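Local coordinates for bilirubin-inducible fluorescent protein UnaG (Anguilla japonica, PDB 4I3B), which binds unconjugated bilirubin with high affinity inside a beta-barrel and fluoresces green on excitation only when the pigment is bound, at residues F5-I11 and T37-I43; F17-L21 and G34-T38. All coordinates share one frame; numbering follows the deposited sequence.

Contact 1 (F5-I11 and T37-I43); sequences FVGTWKI and TTPTLYI. With BLR (3-[5-[(Z)-(4-ethenyl-3-methyl-5-oxidanylidene-pyrrol-2-ylidene)methyl]-2-[[5-[(Z)-(3-ethenyl-4-methyl-5-oxidanylidene-pyrrol-2-ylidene)methyl]-3-(3-hydroxy-3-oxopropyl)-4-methyl-1H-pyrrol-2-yl]methyl]-4-methyl-1H-pyrrol-3-yl]propanoic acid), chain G.
Gly7 to Ile11 and Thr40 to Ile43 run antiparallel, their short axes 4.6 Å apart at closest approach and 164° between their directions, as neighbouring strands in the beta-barrel of the fatty-acid-binding-protein family. Gly7 with Ile43 and Trp9 with Leu41 form hydrogen-bonded pairs; Gly7 N to Ile43 O, at 2.8 Å, is one of four such bonds. Past the last of these pairs, Ile11 N donates to Pro39 O over 3.1 Å, nearly in line with that carbonyl. The strands illustrate how alternation sorts side chains: Thr8, Lys10, Thr40 and Tyr42 share one face, Trp9, Leu41 and Ile43 the other, where bilirubin lies. On the first, Thr8, in one of two conformers, stands alongside Tyr42, whose hydroxyl continues to Glu56. On the second, the Trp9 indole takes the CD1 methyl of Ile43 against its CD1, 3.8 Å away, at an oblique angle. With CG beside its own backbone N (chi1 -66°), the indole turns back along its strand, and NE1 donates to Phe5 O at 2.9 Å, almost straight (173°). That oxygen lies in the indole plane, which fixes the ring's rotation, though NE1 itself sits above the carbonyl plane. A leucine in place of Trp9 would probably leave Phe5 O without this donor and open a gap beside Ile43 CD1. Farther along, one conformer of Ile11 sets CD1 against CD and CG of Pro39 and CG2 against Thr38. Gly7 has backbone angles that would jam a side chain against the preceding carbonyl. Bilirubin rests on this wall through Phe5, Leu41 and Ile43: Leu41 CD1 comes within 3.3 Å of the lactam oxygen OB, and Ile43 CD1 meets the vinyl carbon CBB at 3.7 Å.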
ATOM      1  N   PHE A   5       1.915  12.113  -6.346  1.00 15.96           N
ATOM      2  CA  PHE A   5       1.778  11.309  -5.127  1.00 14.69           C
ATOM      3  C   PHE A   5       2.620  11.828  -3.962  1.00 13.21           C
ATOM      4  O   PHE A   5       2.412  11.411  -2.816  1.00 13.30           O
ATOM      5  CB  PHE A   5       2.125   9.835  -5.380  1.00 14.76           C
ATOM      6  CG  PHE A   5       1.178   9.136  -6.315  1.00 15.44           C
ATOM      7  CD1 PHE A   5      -0.068   8.672  -5.886  1.00 16.47           C
ATOM      8  CD2 PHE A   5       1.540   8.950  -7.635  1.00 16.74           C
ATOM      9  CE1 PHE A   5      -0.936   8.022  -6.772  1.00 16.05           C
ATOM     10  CE2 PHE A   5       0.688   8.305  -8.534  1.00 17.80           C
ATOM     11  CZ  PHE A   5      -0.558   7.843  -8.110  1.00 17.43           C
ATOM     12  N   VAL A   6       3.579  12.700  -4.246  1.00 13.47           N
ATOM     13  CA  VAL A   6       4.547  13.111  -3.236  1.00 13.65           C
ATOM     14  C   VAL A   6       3.939  13.825  -2.044  1.00 12.75           C
ATOM     15  O   VAL A   6       2.946  14.541  -2.164  1.00 12.17           O
ATOM     16  CB  VAL A   6       5.680  13.942  -3.928  1.00 16.93           C
ATOM     17  CG1 VAL A   6       6.600  14.633  -2.954  1.00 19.74           C
ATOM     18  CG2 VAL A   6       6.488  13.014  -4.831  1.00 18.90           C
ATOM     19  N   GLY A   7       4.537  13.583  -0.885  1.00 11.99           N
ATOM     20  CA  GLY A   7       4.205  14.308   0.328  1.00 12.69           C
ATOM     21  C   GLY A   7       3.465  13.442   1.333  1.00 10.30           C
ATOM     22  O   GLY A   7       3.483  12.194   1.270  1.00 11.89           O
ATOM     23  N   THR A   8       2.824  14.087   2.290  1.00 11.16           N
ATOM     24  CA  THR A   8       2.200  13.391   3.381  0.79  9.80           C
ATOM     25  C   THR A   8       0.721  13.114   3.110  1.00 11.32           C
ATOM     26  O   THR A   8       0.033  13.966   2.506  1.00 10.76           O
ATOM     27  CB  THR A   8       2.337  14.201   4.662  0.79 12.24           C
ATOM     28  OG1 THR A   8       3.723  14.404   4.913  0.79 14.03           O
ATOM     29  CG2 THR A   8       1.709  13.470   5.845  0.79 13.19           C
ATOM     30  N   TRP A   9       0.260  11.938   3.583  1.00 11.62           N
ATOM     31  CA  TRP A   9      -1.105  11.484   3.446  1.00 12.50           C
ATOM     32  C   TRP A   9      -1.578  10.820   4.740  1.00 12.01           C
ATOM     33  O   TRP A   9      -0.809  10.133   5.416  1.00 13.26           O
ATOM     34  CB  TRP A   9      -1.195  10.431   2.352  1.00 10.92           C
ATOM     35  CG  TRP A   9      -0.906  10.893   0.984  1.00 10.78           C
ATOM     36  CD1 TRP A   9       0.299  10.802   0.318  1.00  9.75           C
ATOM     37  CD2 TRP A   9      -1.818  11.519   0.095  1.00 10.84           C
ATOM     38  NE1 TRP A   9       0.164  11.316  -0.954  1.00 11.41           N
ATOM     39  CE2 TRP A   9      -1.123  11.768  -1.112  1.00  9.57           C
ATOM     40  CE3 TRP A   9      -3.165  11.895   0.190  1.00 10.76           C
ATOM     41  CZ2 TRP A   9      -1.743  12.341  -2.219  1.00 11.97           C
ATOM     42  CZ3 TRP A   9      -3.771  12.485  -0.918  1.00 11.04           C
ATOM     43  CH2 TRP A   9      -3.064  12.685  -2.104  1.00 11.66           C
ATOM     44  N   LYS A  10      -2.848  11.012   5.098  1.00 11.05           N
ATOM     45  CA  LYS A  10      -3.428  10.437   6.309  1.00 11.93           C
ATOM     46  C   LYS A  10      -4.706   9.701   5.946  1.00 11.65           C
ATOM     47  O   LYS A  10      -5.479  10.171   5.109  1.00 12.20           O
ATOM     48  CB  LYS A  10      -3.787  11.550   7.327  1.00 18.00           C
ATOM     49  CG  LYS A  10      -2.595  12.366   7.848  1.00 24.46           C
ATOM     50  CD  LYS A  10      -3.054  13.442   8.825  1.00 28.63           C
ATOM     51  CE  LYS A  10      -3.920  12.862   9.917  1.00 31.16           C
ATOM     52  NZ  LYS A  10      -4.056  13.796  11.069  1.00 32.76           N
ATOM     53  N   ILE A  11      -4.983   8.578   6.583  1.00 10.75           N
ATOM     54  CA  ILE A  11      -6.138   7.797   6.152  0.55 11.42           C
ATOM     55  C   ILE A  11      -7.421   8.562   6.400  1.00 10.88           C
ATOM     56  O   ILE A  11      -7.551   9.295   7.376  1.00 14.15           O
ATOM     57  CB  ILE A  11      -6.202   6.375   6.765  0.55 13.51           C
ATOM     58  CG1 ILE A  11      -7.037   5.434   5.888  0.55 13.97           C
ATOM     59  CG2 ILE A  11      -6.753   6.403   8.152  0.55 16.86           C
ATOM     60  CD1 ILE A  11      -6.901   3.953   6.265  0.55 17.14           C
ATOM     61  N   THR A  37      -6.258   0.070  11.848  1.00 11.77           N
ATOM     62  CA  THR A  37      -5.208   1.084  11.787  1.00 10.83           C
ATOM     63  C   THR A  37      -5.646   2.389  11.126  1.00 11.61           C
ATOM     64  O   THR A  37      -6.553   2.414  10.301  1.00 15.56           O
ATOM     65  CB  THR A  37      -3.944   0.572  11.042  1.00 10.84           C
ATOM     66  OG1 THR A  37      -4.280   0.105   9.727  1.00 10.46           O
ATOM     67  CG2 THR A  37      -3.286  -0.548  11.836  1.00 12.03           C
ATOM     68  N   THR A  38      -4.958   3.463  11.494  1.00 12.12           N
ATOM     69  CA  THR A  38      -5.124   4.749  10.839  1.00 15.21           C
ATOM     70  C   THR A  38      -3.739   5.217  10.378  1.00 14.16           C
ATOM     71  O   THR A  38      -3.091   6.034  11.024  1.00 16.27           O
ATOM     72  CB  THR A  38      -5.790   5.759  11.774  1.00 22.04           C
ATOM     73  OG1 THR A  38      -5.057   5.796  12.998  1.00 24.40           O
ATOM     74  CG2 THR A  38      -7.253   5.346  12.070  1.00 23.71           C
ATOM     75  N   PRO A  39      -3.262   4.675   9.250  1.00 10.64           N
ATOM     76  CA  PRO A  39      -1.901   4.955   8.784  1.00 10.33           C
ATOM     77  C   PRO A  39      -1.653   6.380   8.285  1.00 10.65           C
ATOM     78  O   PRO A  39      -2.560   7.083   7.850  1.00 10.94           O
ATOM     79  CB  PRO A  39      -1.741   3.966   7.635  1.00 11.12           C
ATOM     80  CG  PRO A  39      -3.165   3.724   7.141  1.00 11.63           C
ATOM     81  CD  PRO A  39      -3.917   3.642   8.434  1.00 10.76           C
ATOM     82  N   THR A  40      -0.383   6.780   8.364  1.00  9.90           N
ATOM     83  CA  THR A  40       0.136   7.996   7.756  0.87 11.63           C
ATOM     84  C   THR A  40       1.223   7.547   6.786  1.00 10.22           C
ATOM     85  O   THR A  40       2.024   6.643   7.120  1.00 10.56           O
ATOM     86  CB  THR A  40       0.749   8.924   8.810  0.87 12.87           C
ATOM     87  OG1 THR A  40      -0.222   9.168   9.827  0.87 15.64           O
ATOM     88  CG2 THR A  40       1.154  10.240   8.201  0.87 14.22           C
ATOM     89  N   LEU A  41       1.269   8.170   5.612  1.00 10.53           N
ATOM     90  CA  LEU A  41       2.289   7.908   4.601  1.00 10.22           C
ATOM     91  C   LEU A  41       3.097   9.155   4.344  1.00 10.50           C
ATOM     92  O   LEU A  41       2.537  10.258   4.304  1.00 12.58           O
ATOM     93  CB  LEU A  41       1.639   7.533   3.281  1.00 12.11           C
ATOM     94  CG  LEU A  41       0.490   6.546   3.300  1.00 11.22           C
ATOM     95  CD1 LEU A  41      -0.114   6.403   1.924  1.00 12.04           C
ATOM     96  CD2 LEU A  41       0.897   5.210   3.857  1.00 11.29           C
ATOM     97  N   TYR A  42       4.393   8.970   4.083  1.00 11.21           N
ATOM     98  CA  TYR A  42       5.283  10.053   3.679  1.00 11.21           C
ATOM     99  C   TYR A  42       5.938   9.559   2.418  1.00  9.00           C
ATOM    100  O   TYR A  42       6.767   8.638   2.461  1.00 11.91           O
ATOM    101  CB  TYR A  42       6.345  10.332   4.747  1.00 13.15           C
ATOM    102  CG  TYR A  42       5.775  10.576   6.117  1.00 16.01           C
ATOM    103  CD1 TYR A  42       5.470  11.863   6.538  1.00 17.32           C
ATOM    104  CD2 TYR A  42       5.513   9.519   6.985  1.00 18.28           C
ATOM    105  CE1 TYR A  42       4.950  12.110   7.804  1.00 19.21           C
ATOM    106  CE2 TYR A  42       4.960   9.745   8.234  1.00 21.24           C
ATOM    107  CZ  TYR A  42       4.684  11.036   8.648  1.00 19.48           C
ATOM    108  OH  TYR A  42       4.145  11.232   9.897  1.00 22.63           O
ATOM    109  N   ILE A  43       5.544  10.157   1.305  1.00 11.31           N
ATOM    110  CA  ILE A  43       5.991   9.725  -0.003  1.00 12.05           C
ATOM    111  C   ILE A  43       7.004  10.703  -0.571  1.00 12.04           C
ATOM    112  O   ILE A  43       6.782  11.906  -0.575  1.00 13.74           O
ATOM    113  CB  ILE A  43       4.783   9.613  -0.928  1.00 12.49           C
ATOM    114  CG1 ILE A  43       3.807   8.622  -0.322  1.00 12.82           C
ATOM    115  CG2 ILE A  43       5.207   9.170  -2.335  1.00 12.18           C
ATOM    116  CD1 ILE A  43       2.611   8.266  -1.210  1.00 13.49           C
TER
HETATM  117  CHA BLR G 201      -0.002   0.749   4.230  1.00  9.07           C
HETATM  118  NA  BLR G 201       1.224   1.393   2.114  1.00  9.01           N
HETATM  119  C1A BLR G 201       1.208   0.753   3.313  1.00  8.94           C
HETATM  120  C2A BLR G 201       2.389   0.044   3.463  1.00  8.73           C
HETATM  121  C3A BLR G 201       3.129   0.261   2.300  1.00  8.64           C
HETATM  122  C4A BLR G 201       2.388   1.105   1.483  1.00  9.52           C
HETATM  123  CMA BLR G 201       4.487  -0.292   1.989  1.00 10.59           C
HETATM  124  CAA BLR G 201       2.783  -0.772   4.654  1.00 10.02           C
HETATM  125  CBA BLR G 201       2.626  -2.225   4.437  1.00 10.91           C
HETATM  126  CGA BLR G 201       3.049  -3.048   5.601  1.00 11.26           C
HETATM  127  O1A BLR G 201       3.035  -2.580   6.776  1.00 11.02           O
HETATM  128  O2A BLR G 201       3.462  -4.235   5.337  1.00 12.11           O
HETATM  129  CHB BLR G 201       2.835   1.588   0.166  1.00  9.98           C
HETATM  130  NB  BLR G 201       1.295   3.471  -0.173  1.00 10.08           N
HETATM  131  C1B BLR G 201       2.369   2.645  -0.573  1.00 10.26           C
HETATM  132  C2B BLR G 201       2.818   3.081  -1.834  1.00  8.31           C
HETATM  133  C3B BLR G 201       2.155   4.102  -2.239  1.00  9.89           C
HETATM  134  C4B BLR G 201       1.059   4.500  -1.264  1.00 10.56           C
HETATM  135  CMB BLR G 201       3.962   2.407  -2.566  1.00 10.51           C
HETATM  136  OB  BLR G 201       0.234   5.346  -1.233  1.00 10.48           O
HETATM  137  CAB BLR G 201       2.339   4.863  -3.500  1.00 11.29           C
HETATM  138  CBB BLR G 201       1.581   5.938  -3.872  1.00 11.78           C
HETATM  139  NC  BLR G 201      -0.757  -2.663   8.190  1.00 11.07           N
HETATM  140  C1C BLR G 201      -0.601  -3.121   9.649  1.00 12.05           C
HETATM  141  C2C BLR G 201      -0.640  -4.601   9.479  1.00 11.26           C
HETATM  142  C3C BLR G 201      -0.767  -4.942   8.243  1.00  9.08           C
HETATM  143  C4C BLR G 201      -0.834  -3.857   7.388  1.00 10.58           C
HETATM  144  CMC BLR G 201      -0.488  -5.483  10.672  1.00 12.81           C
HETATM  145  OC  BLR G 201      -0.518  -2.409  10.610  1.00 14.02           O
HETATM  146  CAC BLR G 201      -0.791  -6.318   7.714  1.00 10.60           C
HETATM  147  CBC BLR G 201      -1.402  -7.345   8.355  1.00 11.63           C
HETATM  148  CHD BLR G 201      -0.960  -3.838   6.038  1.00  9.10           C
HETATM  149  ND  BLR G 201      -0.484  -1.398   5.427  1.00  9.01           N
HETATM  150  C1D BLR G 201      -0.842  -2.666   5.155  1.00  9.53           C
HETATM  151  C2D BLR G 201      -1.111  -2.731   3.704  1.00  7.22           C
HETATM  152  C3D BLR G 201      -0.908  -1.484   3.171  1.00  8.66           C
HETATM  153  C4D BLR G 201      -0.468  -0.582   4.250  1.00  8.40           C
HETATM  154  CMD BLR G 201      -1.556  -3.981   3.020  1.00  9.62           C
HETATM  155  CAD BLR G 201      -1.048  -1.130   1.716  1.00  8.55           C
HETATM  156  CBD BLR G 201      -2.378  -0.448   1.461  1.00  9.06           C
HETATM  157  CGD BLR G 201      -2.302   1.002   1.775  1.00  9.44           C
HETATM  158  O1D BLR G 201      -3.073   1.476   2.629  1.00  9.49           O
HETATM  159  O2D BLR G 201      -1.510   1.762   1.171  1.00  9.44           O

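Contact 2 (F17-L21 and G34-T38); sequences FGEYL and GDATT. With BLR (3-[5-[(Z)-(4-ethenyl-3-methyl-5-oxidanylidene-pyrrol-2-ylidene)methyl]-2-[[5-[(Z)-(3-ethenyl-4-methyl-5-oxidanylidene-pyrrol-2-ylidene)methyl]-3-(3-hydroxy-3-oxopropyl)-4-methyl-1H-pyrrol-2-yl]methyl]-4-methyl-1H-pyrrol-3-yl]propanoic acid), chain G.
Helical residues 17-21 and those around Gly34 and Asp35 come nearest at Gly18 and Asp35, whose CA atoms are 4.6 Å apart, and beyond them the chain runs on through Thr37. So close an approach shows the value of glycine where backbones meet: a side chain on Gly18 would press on Asp35 CB, and one on Gly34 would run into Leu21 CD1. Asp35 supplies the polar tie. Its carboxylate extends opposite the backbone N (chi1 -168°), which brings OD1 over the first turn of the other helix to accept Gly18 N at 2.9 Å, on the anti side of the carboxylate and 25° out of its plane. Two waters also donate to OD1: one accepts from Phe17 N, while the other donates to Glu19 OE1 as well and thereby bridges two acidic groups whose oxygens OE1 and OD1 stand 4.5 Å apart. The bond from Gly18 N, near a helix start, and the two donating waters probably favour the charged form of Asp35 despite nearby Glu19. Below this polar rim lies an apolar layer. Phe17 presents its ring edge to Gly34 O, which lies in the ring plane 3.5 Å from CD2, while Leu21 CD1 covers one ring face near the rim and touches Gly34 CA at 3.8 Å. The same Gly34 carbonyl is gripped twice by Thr37, from its N and from OG1, the latter at 2.7 Å in the carbonyl plane; Thr37 OG1 also bonds Arg132. Three residues here line the pocket: Phe17 CZ reaches bilirubin C2D at 3.7 Å, Leu21 both carbons of a vinyl group, and Thr37 CG2 the lactam oxygen OC. The arrangement is the helix-turn-helix lid of the fatty-acid-binding-protein fold, here closing over one end of the bilirubin pocket.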
ATOM      1  N   PHE A  17     -10.886  -4.165   4.556  1.00  8.65           N
ATOM      2  CA  PHE A  17      -9.434  -4.293   4.609  1.00  8.13           C
ATOM      3  C   PHE A  17      -8.992  -5.531   5.402  1.00  8.88           C
ATOM      4  O   PHE A  17      -8.118  -6.278   4.962  1.00  9.78           O
ATOM      5  CB  PHE A  17      -8.809  -3.007   5.151  1.00  8.36           C
ATOM      6  CG  PHE A  17      -7.286  -2.991   5.106  1.00  9.59           C
ATOM      7  CD1 PHE A  17      -6.575  -3.374   3.977  1.00 11.87           C
ATOM      8  CD2 PHE A  17      -6.572  -2.573   6.226  1.00  9.62           C
ATOM      9  CE1 PHE A  17      -5.198  -3.332   3.974  1.00 11.88           C
ATOM     10  CE2 PHE A  17      -5.190  -2.521   6.202  1.00 10.83           C
ATOM     11  CZ  PHE A  17      -4.511  -2.926   5.084  1.00 11.16           C
ATOM     12  N   GLY A  18      -9.619  -5.779   6.550  1.00  8.85           N
ATOM     13  CA  GLY A  18      -9.288  -6.980   7.285  1.00  9.73           C
ATOM     14  C   GLY A  18      -9.521  -8.239   6.495  1.00  9.92           C
ATOM     15  O   GLY A  18      -8.747  -9.189   6.607  1.00 10.63           O
ATOM     16  N   GLU A  19     -10.601  -8.260   5.721  1.00  9.37           N
ATOM     17  CA  GLU A  19     -10.907  -9.422   4.873  1.00 10.49           C
ATOM     18  C   GLU A  19      -9.827  -9.614   3.797  1.00  9.10           C
ATOM     19  O   GLU A  19      -9.382 -10.739   3.529  1.00 10.38           O
ATOM     20  CB  GLU A  19     -12.289  -9.243   4.241  1.00 11.16           C
ATOM     21  CG  GLU A  19     -13.427  -9.322   5.255  1.00 14.69           C
ATOM     22  CD  GLU A  19     -13.780  -8.016   6.017  1.00 18.13           C
ATOM     23  OE1 GLU A  19     -13.062  -6.993   5.978  1.00 16.18           O
ATOM     24  OE2 GLU A  19     -14.855  -8.011   6.666  1.00 22.50           O
ATOM     25  N   TYR A  20      -9.337  -8.510   3.225  1.00  9.01           N
ATOM     26  CA  TYR A  20      -8.223  -8.560   2.283  1.00  8.88           C
ATOM     27  C   TYR A  20      -6.984  -9.113   2.977  1.00  8.38           C
ATOM     28  O   TYR A  20      -6.282  -9.982   2.438  1.00  8.39           O
ATOM     29  CB  TYR A  20      -7.954  -7.164   1.697  1.00  9.82           C
ATOM     30  CG  TYR A  20      -6.665  -7.145   0.929  1.00  9.21           C
ATOM     31  CD1 TYR A  20      -6.615  -7.580  -0.381  1.00 10.48           C
ATOM     32  CD2 TYR A  20      -5.467  -6.744   1.531  1.00 10.18           C
ATOM     33  CE1 TYR A  20      -5.419  -7.598  -1.067  1.00  9.04           C
ATOM     34  CE2 TYR A  20      -4.272  -6.768   0.848  1.00 11.60           C
ATOM     35  CZ  TYR A  20      -4.243  -7.184  -0.436  1.00 10.31           C
ATOM     36  OH  TYR A  20      -3.030  -7.205  -1.093  1.00 12.06           O
ATOM     37  N   LEU A  21      -6.697  -8.639   4.192  1.00  9.60           N
ATOM     38  CA  LEU A  21      -5.511  -9.104   4.898  1.00 10.37           C
ATOM     39  C   LEU A  21      -5.589 -10.607   5.205  1.00  9.17           C
ATOM     40  O   LEU A  21      -4.602 -11.327   5.084  1.00 10.53           O
ATOM     41  CB  LEU A  21      -5.272  -8.263   6.161  1.00  9.55           C
ATOM     42  CG  LEU A  21      -4.924  -6.784   5.912  1.00  8.99           C
ATOM     43  CD1 LEU A  21      -4.806  -6.086   7.249  1.00 10.92           C
ATOM     44  CD2 LEU A  21      -3.615  -6.663   5.161  1.00 11.06           C
ATOM     45  N   GLY A  34      -4.832  -4.736  11.622  1.00 11.19           N
ATOM     46  CA  GLY A  34      -4.666  -3.934  10.415  1.00 11.45           C
ATOM     47  C   GLY A  34      -5.939  -3.209  10.018  1.00 10.02           C
ATOM     48  O   GLY A  34      -5.925  -2.036   9.623  1.00 10.50           O
ATOM     49  N   ASP A  35      -7.069  -3.895  10.124  1.00 10.59           N
ATOM     50  CA  ASP A  35      -8.332  -3.263   9.780  1.00 10.77           C
ATOM     51  C   ASP A  35      -8.586  -1.995  10.588  1.00 12.58           C
ATOM     52  O   ASP A  35      -9.168  -1.059  10.059  1.00 14.12           O
ATOM     53  CB  ASP A  35      -9.515  -4.210   9.944  1.00 10.94           C
ATOM     54  CG  ASP A  35     -10.792  -3.672   9.324  1.00 11.89           C
ATOM     55  OD1 ASP A  35     -10.904  -3.711   8.083  1.00 12.18           O
ATOM     56  OD2 ASP A  35     -11.677  -3.199  10.059  1.00 16.94           O
ATOM     57  N   ALA A  36      -8.114  -1.961  11.831  1.00 11.97           N
ATOM     58  CA  ALA A  36      -8.353  -0.838  12.732  1.00 12.47           C
ATOM     59  C   ALA A  36      -7.330   0.270  12.614  1.00 11.91           C
ATOM     60  O   ALA A  36      -7.497   1.312  13.231  1.00 13.65           O
ATOM     61  CB  ALA A  36      -8.402  -1.349  14.197  1.00 13.78           C
ATOM     62  N   THR A  37      -6.258   0.070  11.848  1.00 11.77           N
ATOM     63  CA  THR A  37      -5.208   1.084  11.787  1.00 10.83           C
ATOM     64  C   THR A  37      -5.646   2.389  11.126  1.00 11.61           C
ATOM     65  O   THR A  37      -6.553   2.414  10.301  1.00 15.56           O
ATOM     66  CB  THR A  37      -3.944   0.572  11.042  1.00 10.84           C
ATOM     67  OG1 THR A  37      -4.280   0.105   9.727  1.00 10.46           O
ATOM     68  CG2 THR A  37      -3.286  -0.548  11.836  1.00 12.03           C
ATOM     69  N   THR A  38      -4.958   3.463  11.494  1.00 12.12           N
ATOM     70  CA  THR A  38      -5.124   4.749  10.839  1.00 15.21           C
ATOM     71  C   THR A  38      -3.739   5.217  10.378  1.00 14.16           C
ATOM     72  O   THR A  38      -3.091   6.034  11.024  1.00 16.27           O
ATOM     73  CB  THR A  38      -5.790   5.759  11.774  1.00 22.04           C
ATOM     74  OG1 THR A  38      -5.057   5.796  12.998  1.00 24.40           O
ATOM     75  CG2 THR A  38      -7.253   5.346  12.070  1.00 23.71           C
TER
HETATM   76  CHA BLR G 201      -0.002   0.749   4.230  1.00  9.07           C
HETATM   77  NA  BLR G 201       1.224   1.393   2.114  1.00  9.01           N
HETATM   78  C1A BLR G 201       1.208   0.753   3.313  1.00  8.94           C
HETATM   79  C2A BLR G 201       2.389   0.044   3.463  1.00  8.73           C
HETATM   80  C3A BLR G 201       3.129   0.261   2.300  1.00  8.64           C
HETATM   81  C4A BLR G 201       2.388   1.105   1.483  1.00  9.52           C
HETATM   82  CMA BLR G 201       4.487  -0.292   1.989  1.00 10.59           C
HETATM   83  CAA BLR G 201       2.783  -0.772   4.654  1.00 10.02           C
HETATM   84  CBA BLR G 201       2.626  -2.225   4.437  1.00 10.91           C
HETATM   85  CGA BLR G 201       3.049  -3.048   5.601  1.00 11.26           C
HETATM   86  O1A BLR G 201       3.035  -2.580   6.776  1.00 11.02           O
HETATM   87  O2A BLR G 201       3.462  -4.235   5.337  1.00 12.11           O
HETATM   88  CHB BLR G 201       2.835   1.588   0.166  1.00  9.98           C
HETATM   89  NB  BLR G 201       1.295   3.471  -0.173  1.00 10.08           N
HETATM   90  C1B BLR G 201       2.369   2.645  -0.573  1.00 10.26           C
HETATM   91  C2B BLR G 201       2.818   3.081  -1.834  1.00  8.31           C
HETATM   92  C3B BLR G 201       2.155   4.102  -2.239  1.00  9.89           C
HETATM   93  C4B BLR G 201       1.059   4.500  -1.264  1.00 10.56           C
HETATM   94  CMB BLR G 201       3.962   2.407  -2.566  1.00 10.51           C
HETATM   95  OB  BLR G 201       0.234   5.346  -1.233  1.00 10.48           O
HETATM   96  CAB BLR G 201       2.339   4.863  -3.500  1.00 11.29           C
HETATM   97  CBB BLR G 201       1.581   5.938  -3.872  1.00 11.78           C
HETATM   98  NC  BLR G 201      -0.757  -2.663   8.190  1.00 11.07           N
HETATM   99  C1C BLR G 201      -0.601  -3.121   9.649  1.00 12.05           C
HETATM  100  C2C BLR G 201      -0.640  -4.601   9.479  1.00 11.26           C
HETATM  101  C3C BLR G 201      -0.767  -4.942   8.243  1.00  9.08           C
HETATM  102  C4C BLR G 201      -0.834  -3.857   7.388  1.00 10.58           C
HETATM  103  CMC BLR G 201      -0.488  -5.483  10.672  1.00 12.81           C
HETATM  104  OC  BLR G 201      -0.518  -2.409  10.610  1.00 14.02           O
HETATM  105  CAC BLR G 201      -0.791  -6.318   7.714  1.00 10.60           C
HETATM  106  CBC BLR G 201      -1.402  -7.345   8.355  1.00 11.63           C
HETATM  107  CHD BLR G 201      -0.960  -3.838   6.038  1.00  9.10           C
HETATM  108  ND  BLR G 201      -0.484  -1.398   5.427  1.00  9.01           N
HETATM  109  C1D BLR G 201      -0.842  -2.666   5.155  1.00  9.53           C
HETATM  110  C2D BLR G 201      -1.111  -2.731   3.704  1.00  7.22           C
HETATM  111  C3D BLR G 201      -0.908  -1.484   3.171  1.00  8.66           C
HETATM  112  C4D BLR G 201      -0.468  -0.582   4.250  1.00  8.40           C
HETATM  113  CMD BLR G 201      -1.556  -3.981   3.020  1.00  9.62           C
HETATM  114  CAD BLR G 201      -1.048  -1.130   1.716  1.00  8.55           C
HETATM  115  CBD BLR G 201      -2.378  -0.448   1.461  1.00  9.06           C
HETATM  116  CGD BLR G 201      -2.302   1.002   1.775  1.00  9.44           C
HETATM  117  O1D BLR G 201      -3.073   1.476   2.629  1.00  9.49           O
HETATM  118  O2D BLR G 201      -1.510   1.762   1.171  1.00  9.44           O
HETATM  119  O   HOH W   1     -11.673  -1.839   6.345  0.92 11.37           O
HETATM  120  O   HOH W   2     -13.481  -4.771   7.483  0.75 13.78           O

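Both contacts are partly buried and frame the bilirubin cavity, yet they do so differently. Contact 1 lies in the barrel wall, where main-chain bonds between strands 7-15 and 40-46 do most of the joining and apolar side chains face the pigment. Contact 2 sits in the helical lid, with less than half as much surface buried; there one carboxylate, two waters and Phe17 and Leu21 packed on Gly34 join the helices. Helix 17-23 follows strand 7-15, and helix 28-36 leads into strand 40-46 through Thr37 and Thr38, which both contacts share. Their centres lie 16 Å apart; strand residues of contact 1 meet the OB lactam end, contact 2 the other end and its neighbouring pyrrole.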